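D-psicose 3-epimerase (Agrobacterium tumefaciens, PDB 2HK0) probably interconverts D-fructose and D-psicose by metal-dependent epimerisation at C3 of the free, non-phosphorylated ketohexose. Local coordinates at residues A[35-40]-A[61-66]. Numbering follows the deposited sequence.
Sequences SAKFGP and NEYSDA
The phenol oxygen of Y63 leads the contact: it meets the aliphatic part of K37, with OH 3.4 Å from K37 CG and 3.5 Å from K37 CB. These are van der Waals contacts to methylene groups. The approach to OH widens to 3.7 Å at CD, and the extended chain leads its ammonium group away, NZ ending 5.1 Å from Y63 CE1, without contact. Deeper in, F38 turns its ring face to an edge of Y63 in an offset edge-to-face pair, the ring centroids 5.7 Å apart and the planes at 79°. The closest approach is at one corner of each ring, F38 CE2 to Y63 CE2 at 3.7 Å. F38 gets there with its CG lodged between the backbone N and the carbonyl carbon (chi1 67°), and its buried ring also packs on H59, I60 and I71. Y63 in turn rests on L68 and I71, so both rings share I71 of helix 65-77. One residue past the tyrosine, S64 N-caps that helix. The arrangement packs the loop entering helix 39-47 against the one entering helix 65-77, joining the first two beta-alpha units at the C-terminal end of the barrel strands, in a xylose isomerase-like TIM barrel.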
# COMPACT_ATOMS: atom_id res chain seq x y z
N SER A 35 13.03 -2.90 35.07
CA SER A 35 14.07 -2.71 36.08
C SER A 35 15.49 -3.00 35.60
O SER A 35 16.46 -2.64 36.27
CB SER A 35 13.76 -3.57 37.31
OG SER A 35 13.87 -4.95 36.99
N ALA A 36 15.64 -3.65 34.45
CA ALA A 36 16.97 -3.95 33.93
C ALA A 36 17.73 -2.65 33.65
O ALA A 36 17.21 -1.76 32.98
CB ALA A 36 16.87 -4.79 32.66
N LYS A 37 18.95 -2.54 34.17
CA LYS A 37 19.77 -1.35 33.98
C LYS A 37 20.25 -1.19 32.55
O LYS A 37 20.59 -2.17 31.88
CB LYS A 37 20.98 -1.38 34.92
CG LYS A 37 20.61 -1.24 36.38
CD LYS A 37 21.86 -1.24 37.26
CE LYS A 37 21.50 -1.15 38.73
NZ LYS A 37 22.66 -1.55 39.58
N PHE A 38 20.31 0.06 32.09
CA PHE A 38 20.72 0.34 30.71
C PHE A 38 22.23 0.54 30.52
O PHE A 38 22.73 0.53 29.39
CB PHE A 38 19.94 1.56 30.19
CG PHE A 38 20.28 2.86 30.88
CD1 PHE A 38 21.44 3.55 30.55
CD2 PHE A 38 19.45 3.38 31.87
CE1 PHE A 38 21.77 4.76 31.19
CE2 PHE A 38 19.77 4.58 32.51
CZ PHE A 38 20.93 5.27 32.17
N GLY A 39 22.96 0.69 31.62
CA GLY A 39 24.40 0.90 31.54
C GLY A 39 25.17 0.11 30.50
O GLY A 39 25.80 0.70 29.62
N PRO A 40 25.13 -1.24 30.55
CA PRO A 40 25.83 -2.11 29.60
C PRO A 40 25.37 -1.94 28.15
O PRO A 40 26.10 -2.24 27.21
CB PRO A 40 25.53 -3.52 30.11
CG PRO A 40 25.33 -3.30 31.58
CD PRO A 40 24.49 -2.04 31.61
N ASN A 61 16.91 8.48 37.92
CA ASN A 61 16.74 9.08 39.24
C ASN A 61 17.31 8.26 40.39
O ASN A 61 17.37 8.73 41.52
CB ASN A 61 15.26 9.35 39.52
CG ASN A 61 14.71 10.48 38.68
OD1 ASN A 61 15.45 11.41 38.34
ND2 ASN A 61 13.43 10.43 38.36
N GLU A 62 17.74 7.04 40.10
CA GLU A 62 18.28 6.18 41.15
C GLU A 62 19.79 6.11 41.20
O GLU A 62 20.36 5.62 42.18
CB GLU A 62 17.69 4.78 41.02
CG GLU A 62 16.22 4.72 41.40
CD GLU A 62 15.92 5.63 42.59
OE1 GLU A 62 16.62 5.51 43.63
OE2 GLU A 62 15.00 6.47 42.49
N TYR A 63 20.45 6.60 40.15
CA TYR A 63 21.90 6.59 40.09
C TYR A 63 22.50 7.74 40.87
O TYR A 63 21.91 8.82 40.96
CB TYR A 63 22.36 6.68 38.63
CG TYR A 63 22.09 5.44 37.82
CD1 TYR A 63 22.74 4.24 38.10
CD2 TYR A 63 21.17 5.46 36.78
CE1 TYR A 63 22.48 3.08 37.37
CE2 TYR A 63 20.90 4.31 36.04
CZ TYR A 63 21.55 3.13 36.34
OH TYR A 63 21.28 2.00 35.60
N SER A 64 23.67 7.51 41.44
CA SER A 64 24.37 8.53 42.20
C SER A 64 24.98 9.48 41.19
O SER A 64 25.18 9.10 40.03
CB SER A 64 25.50 7.91 43.03
OG SER A 64 26.54 7.44 42.18
N ASP A 65 25.30 10.69 41.61
CA ASP A 65 25.91 11.65 40.70
C ASP A 65 27.20 11.10 40.11
O ASP A 65 27.60 11.46 39.00
CB ASP A 65 26.16 12.98 41.43
CG ASP A 65 24.90 13.82 41.56
OD1 ASP A 65 23.79 13.24 41.47
OD2 ASP A 65 25.00 15.05 41.76
N ALA A 66 27.86 10.20 40.85
CA ALA A 66 29.10 9.60 40.39
C ALA A 66 28.82 8.57 39.29
O ALA A 66 29.57 8.44 38.32
CB ALA A 66 29.82 8.93 41.55